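Local coordinates for protein ATP-dependent kinase YFH7 (Saccharomyces cerevisiae, PDB 2GA8) that acts as an ATP-dependent kinase that could take part in assembly of the endoplasmic reticulum membrane, at residues 159-171 with 239-251. Numbering follows the deposited sequence.
Sequences VPMDGFHLSRRCL and VPGFNHALKDPTP
Asp248 grips the first turn of helix 168-171 through both carboxylate oxygens, binding backbone and side chain of one arginine: a worked example of a helix N-terminus secured by an acid from a neighbouring hairpin. Asp248 OD1 takes the backbone N-H of Arg168 on its syn lone pair (N to OD1 2.8 Å). Arg168 NE makes a salt bridge to Asp248 OD2 (2.9 Å) from above the carboxylate plane. Because the arginine chain bends at chi3 (-56°), its NE is brought back to the acid, with the guanidinium and carboxylate planes 36° apart. OD2 also accepts from a water held by Arg169 N; Ser167, the N-cap, accepts from Cys170 N through OG. With an alanine at Asp248, Arg168 N and NE would probably each lose the carboxylate oxygen that accepts from them, and the helix start would be less firmly tied to the hairpin, where Lys247 and Asp248 form a G1 beta bulge opposite Asn243.

At the other end, Gly163 packs its backbone against Gly241, and its CA makes a CA-H...O contact with Pro240 O (3.6 Å), with which a side chain there would clash. Pro240 CG sits over one face of the Phe164 ring, a CH-pi contact 4.1 Å from the centroid. Between the two ends, Phe242 CE1 meets His165 CB at 3.9 Å, the two rings inclined steeply at 81°.

The hairpin thus holds the loop after strand 156-160, an edge strand of the parallel P-loop sheet. Arg184 forms a further salt bridge with Asp248 OD1, so two arginines would probably stabilise the aspartate's negative charge.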
loop_
_atom_site.group_PDB
_atom_site.type_symbol
_atom_site.label_atom_id
_atom_site.label_comp_id
_atom_site.label_asym_id
_atom_site.label_seq_id
_atom_site.Cartn_x
_atom_site.Cartn_y
_atom_site.Cartn_z
ATOM N N VAL A 159 1.316 4.226 0.428
ATOM C CA VAL A 159 1.355 3.041 -0.415
ATOM C C VAL A 159 -0.086 2.753 -0.814
ATOM O O VAL A 159 -0.859 2.200 -0.034
ATOM C CB VAL A 159 1.917 1.797 0.322
ATOM C CG1 VAL A 159 1.714 0.548 -0.541
ATOM C CG2 VAL A 159 3.394 1.985 0.616
ATOM N N PRO A 160 -0.485 3.189 -2.015
ATOM C CA PRO A 160 -1.859 2.924 -2.444
ATOM C C PRO A 160 -1.925 1.472 -2.903
ATOM O O PRO A 160 -0.972 0.950 -3.485
ATOM C CB PRO A 160 -2.056 3.896 -3.607
ATOM C CG PRO A 160 -1.057 5.000 -3.319
ATOM C CD PRO A 160 0.143 4.202 -2.876
ATOM N N MET A 161 -3.049 0.819 -2.643
ATOM C CA MET A 161 -3.221 -0.573 -3.040
ATOM C C MET A 161 -3.444 -0.657 -4.557
ATOM O O MET A 161 -3.236 -1.699 -5.174
ATOM C CB MET A 161 -4.422 -1.151 -2.291
ATOM C CG MET A 161 -4.516 -2.652 -2.269
ATOM S SD MET A 161 -5.997 -3.146 -1.361
ATOM C CE MET A 161 -7.138 -3.202 -2.649
ATOM N N ASP A 162 -3.852 0.464 -5.146
ATOM C CA ASP A 162 -4.140 0.565 -6.579
ATOM C C ASP A 162 -3.059 0.053 -7.525
ATOM O O ASP A 162 -3.367 -0.491 -8.587
ATOM C CB ASP A 162 -4.445 2.021 -6.935
ATOM C CG ASP A 162 -5.635 2.561 -6.182
ATOM O OD1 ASP A 162 -6.783 2.249 -6.567
ATOM O OD2 ASP A 162 -5.419 3.287 -5.191
ATOM N N GLY A 163 -1.798 0.241 -7.150
ATOM C CA GLY A 163 -0.709 -0.205 -7.991
ATOM C C GLY A 163 -0.628 -1.713 -8.111
ATOM O O GLY A 163 0.092 -2.239 -8.957
ATOM N N PHE A 164 -1.372 -2.418 -7.267
ATOM C CA PHE A 164 -1.354 -3.871 -7.299
ATOM C C PHE A 164 -2.543 -4.449 -8.047
ATOM O O PHE A 164 -2.785 -5.656 -8.029
ATOM C CB PHE A 164 -1.270 -4.404 -5.871
ATOM C CG PHE A 164 0.084 -4.212 -5.260
ATOM C CD1 PHE A 164 1.042 -5.217 -5.345
ATOM C CD2 PHE A 164 0.436 -2.996 -4.676
ATOM C CE1 PHE A 164 2.336 -5.018 -4.864
ATOM C CE2 PHE A 164 1.727 -2.786 -4.191
ATOM C CZ PHE A 164 2.677 -3.799 -4.287
ATOM N N HIS A 165 -3.278 -3.574 -8.718
ATOM C CA HIS A 165 -4.416 -4.010 -9.508
ATOM C C HIS A 165 -3.821 -4.855 -10.637
ATOM O O HIS A 165 -2.811 -4.476 -11.233
ATOM C CB HIS A 165 -5.137 -2.793 -10.095
ATOM C CG HIS A 165 -6.559 -3.054 -10.466
ATOM N ND1 HIS A 165 -7.559 -3.201 -9.529
ATOM C CD2 HIS A 165 -7.151 -3.208 -11.673
ATOM C CE1 HIS A 165 -8.705 -3.436 -10.143
ATOM N NE2 HIS A 165 -8.484 -3.445 -11.445
ATOM N N LEU A 166 -4.420 -6.003 -10.922
ATOM C CA LEU A 166 -3.905 -6.838 -11.999
ATOM C C LEU A 166 -4.088 -6.080 -13.310
ATOM O O LEU A 166 -5.066 -5.347 -13.477
ATOM C CB LEU A 166 -4.652 -8.172 -12.040
ATOM C CG LEU A 166 -4.403 -9.059 -10.817
ATOM C CD1 LEU A 166 -5.314 -10.279 -10.858
ATOM C CD2 LEU A 166 -2.937 -9.464 -10.786
ATOM N N SER A 167 -3.144 -6.243 -14.231
ATOM C CA SER A 167 -3.222 -5.553 -15.512
ATOM C C SER A 167 -4.390 -6.072 -16.332
ATOM O O SER A 167 -4.879 -7.182 -16.113
ATOM C CB SER A 167 -1.929 -5.741 -16.310
ATOM O OG SER A 167 -1.784 -7.084 -16.730
ATOM N N ARG A 168 -4.829 -5.265 -17.288
ATOM C CA ARG A 168 -5.938 -5.652 -18.141
ATOM C C ARG A 168 -5.588 -6.905 -18.937
ATOM O O ARG A 168 -6.440 -7.771 -19.143
ATOM C CB ARG A 168 -6.301 -4.500 -19.076
ATOM C CG ARG A 168 -6.865 -3.283 -18.349
ATOM C CD ARG A 168 -7.157 -2.140 -19.311
ATOM N NE ARG A 168 -5.976 -1.770 -20.083
ATOM C CZ ARG A 168 -5.919 -1.782 -21.412
ATOM N NH1 ARG A 168 -4.801 -1.432 -22.035
ATOM N NH2 ARG A 168 -6.982 -2.144 -22.121
ATOM N N ARG A 169 -4.337 -7.010 -19.381
ATOM C CA ARG A 169 -3.915 -8.181 -20.144
ATOM C C ARG A 169 -3.883 -9.399 -19.230
ATOM O O ARG A 169 -4.070 -10.529 -19.675
ATOM C CB ARG A 169 -2.533 -7.965 -20.768
ATOM C CG ARG A 169 -2.030 -9.177 -21.545
ATOM C CD ARG A 169 -0.739 -8.904 -22.317
ATOM N NE ARG A 169 -0.940 -8.025 -23.468
ATOM C CZ ARG A 169 -1.011 -6.698 -23.403
ATOM N NH1 ARG A 169 -0.893 -6.074 -22.237
ATOM N NH2 ARG A 169 -1.201 -5.991 -24.510
ATOM N N CYS A 170 -3.641 -9.161 -17.947
ATOM C CA CYS A 170 -3.609 -10.240 -16.976
ATOM C C CYS A 170 -5.040 -10.759 -16.802
ATOM O O CYS A 170 -5.281 -11.966 -16.754
ATOM C CB CYS A 170 -3.064 -9.715 -15.645
ATOM S SG CYS A 170 -2.619 -10.986 -14.454
ATOM N N LEU A 171 -5.991 -9.838 -16.720
ATOM C CA LEU A 171 -7.388 -10.215 -16.549
ATOM C C LEU A 171 -7.907 -10.991 -17.760
ATOM O O LEU A 171 -8.865 -11.755 -17.646
ATOM C CB LEU A 171 -8.246 -8.969 -16.309
ATOM C CG LEU A 171 -7.924 -8.153 -15.049
ATOM C CD1 LEU A 171 -8.862 -6.965 -14.968
ATOM C CD2 LEU A 171 -8.061 -9.025 -13.802
ATOM N N VAL A 239 7.523 0.828 -5.270
ATOM C CA VAL A 239 6.247 0.150 -5.411
ATOM C C VAL A 239 5.452 0.720 -6.577
ATOM O O VAL A 239 5.497 1.922 -6.853
ATOM C CB VAL A 239 5.424 0.239 -4.099
ATOM C CG1 VAL A 239 6.239 -0.330 -2.940
ATOM C CG2 VAL A 239 5.046 1.668 -3.807
ATOM N N PRO A 240 4.716 -0.147 -7.285
ATOM C CA PRO A 240 3.912 0.281 -8.431
ATOM C C PRO A 240 2.782 1.235 -8.073
ATOM O O PRO A 240 2.331 1.296 -6.928
ATOM C CB PRO A 240 3.398 -1.038 -8.998
ATOM C CG PRO A 240 3.241 -1.882 -7.761
ATOM C CD PRO A 240 4.524 -1.582 -7.015
ATOM N N GLY A 241 2.334 1.978 -9.079
ATOM C CA GLY A 241 1.244 2.915 -8.902
ATOM C C GLY A 241 0.236 2.598 -9.986
ATOM O O GLY A 241 0.486 1.735 -10.824
ATOM N N PHE A 242 -0.904 3.274 -9.981
ATOM C CA PHE A 242 -1.903 3.017 -11.005
ATOM C C PHE A 242 -2.067 4.237 -11.897
ATOM O O PHE A 242 -2.289 5.348 -11.410
ATOM C CB PHE A 242 -3.250 2.666 -10.370
ATOM C CG PHE A 242 -4.226 2.052 -11.336
ATOM C CD1 PHE A 242 -4.126 0.708 -11.684
ATOM C CD2 PHE A 242 -5.226 2.821 -11.918
ATOM C CE1 PHE A 242 -5.008 0.136 -12.597
ATOM C CE2 PHE A 242 -6.115 2.258 -12.837
ATOM C CZ PHE A 242 -6.005 0.912 -13.176
ATOM N N ASN A 243 -1.945 4.029 -13.203
ATOM C CA ASN A 243 -2.098 5.110 -14.167
ATOM C C ASN A 243 -3.548 5.111 -14.640
ATOM O O ASN A 243 -3.952 4.271 -15.443
ATOM C CB ASN A 243 -1.157 4.895 -15.356
ATOM C CG ASN A 243 -1.119 6.087 -16.296
ATOM O OD1 ASN A 243 -2.135 6.471 -16.876
ATOM N ND2 ASN A 243 0.060 6.678 -16.449
ATOM N N HIS A 244 -4.328 6.055 -14.124
ATOM C CA HIS A 244 -5.741 6.170 -14.464
ATOM C C HIS A 244 -5.990 6.429 -15.946
ATOM O O HIS A 244 -7.094 6.208 -16.444
ATOM C CB HIS A 244 -6.377 7.277 -13.622
ATOM C CG HIS A 244 -6.303 7.021 -12.149
ATOM N ND1 HIS A 244 -7.031 6.028 -11.530
ATOM C CD2 HIS A 244 -5.563 7.606 -11.178
ATOM C CE1 HIS A 244 -6.740 6.011 -10.241
ATOM N NE2 HIS A 244 -5.852 6.958 -10.002
ATOM N N ALA A 245 -4.960 6.890 -16.649
ATOM C CA ALA A 245 -5.081 7.169 -18.074
ATOM C C ALA A 245 -4.922 5.888 -18.888
ATOM O O ALA A 245 -5.721 5.606 -19.781
ATOM C CB ALA A 245 -4.032 8.191 -18.497
ATOM N N LEU A 246 -3.886 5.114 -18.573
ATOM C CA LEU A 246 -3.619 3.863 -19.276
ATOM C C LEU A 246 -4.475 2.718 -18.749
ATOM O O LEU A 246 -4.487 1.629 -19.322
ATOM C CB LEU A 246 -2.139 3.491 -19.151
ATOM C CG LEU A 246 -1.125 4.495 -19.704
ATOM C CD1 LEU A 246 0.280 3.942 -19.519
ATOM C CD2 LEU A 246 -1.403 4.761 -21.174
ATOM N N LYS A 247 -5.184 2.969 -17.652
ATOM C CA LYS A 247 -6.046 1.962 -17.044
ATOM C C LYS A 247 -5.241 0.745 -16.589
ATOM O O LYS A 247 -5.749 -0.377 -16.590
ATOM C CB LYS A 247 -7.117 1.514 -18.044
ATOM C CG LYS A 247 -7.905 2.651 -18.677
ATOM C CD LYS A 247 -8.725 3.410 -17.649
ATOM C CE LYS A 247 -9.468 4.570 -18.294
ATOM N NZ LYS A 247 -10.376 4.111 -19.383
ATOM N N ASP A 248 -3.990 0.969 -16.201
ATOM C CA ASP A 248 -3.128 -0.118 -15.751
ATOM C C ASP A 248 -2.059 0.325 -14.763
ATOM O O ASP A 248 -1.735 1.509 -14.660
ATOM C CB ASP A 248 -2.440 -0.793 -16.944
ATOM C CG ASP A 248 -3.276 -1.902 -17.556
ATOM O OD1 ASP A 248 -3.843 -2.715 -16.794
ATOM O OD2 ASP A 248 -3.353 -1.974 -18.800
ATOM N N PRO A 249 -1.491 -0.634 -14.018
ATOM C CA PRO A 249 -0.447 -0.322 -13.041
ATOM C C PRO A 249 0.841 0.097 -13.745
ATOM O O PRO A 249 1.139 -0.378 -14.842
ATOM C CB PRO A 249 -0.300 -1.630 -12.268
ATOM C CG PRO A 249 -0.633 -2.663 -13.293
ATOM C CD PRO A 249 -1.833 -2.067 -13.982
ATOM N N THR A 250 1.583 1.002 -13.117
ATOM C CA THR A 250 2.838 1.492 -13.668
ATOM C C THR A 250 3.930 1.355 -12.604
ATOM O O THR A 250 3.674 1.516 -11.412
ATOM C CB THR A 250 2.706 2.965 -14.121
ATOM O OG1 THR A 250 3.957 3.419 -14.651
ATOM C CG2 THR A 250 2.288 3.849 -12.962
ATOM N N PRO A 251 5.165 1.052 -13.029
ATOM C CA PRO A 251 6.328 0.869 -12.156
ATOM C C PRO A 251 6.847 2.044 -11.336
ATOM O O PRO A 251 6.674 3.213 -11.687
ATOM C CB PRO A 251 7.390 0.342 -13.116
ATOM C CG PRO A 251 7.058 1.059 -14.380
ATOM C CD PRO A 251 5.555 0.900 -14.443
HETATM O O HOH W 1 -0.110 1.784 -5.589
HETATM O O HOH W 2 -2.555 -4.541 -19.763
#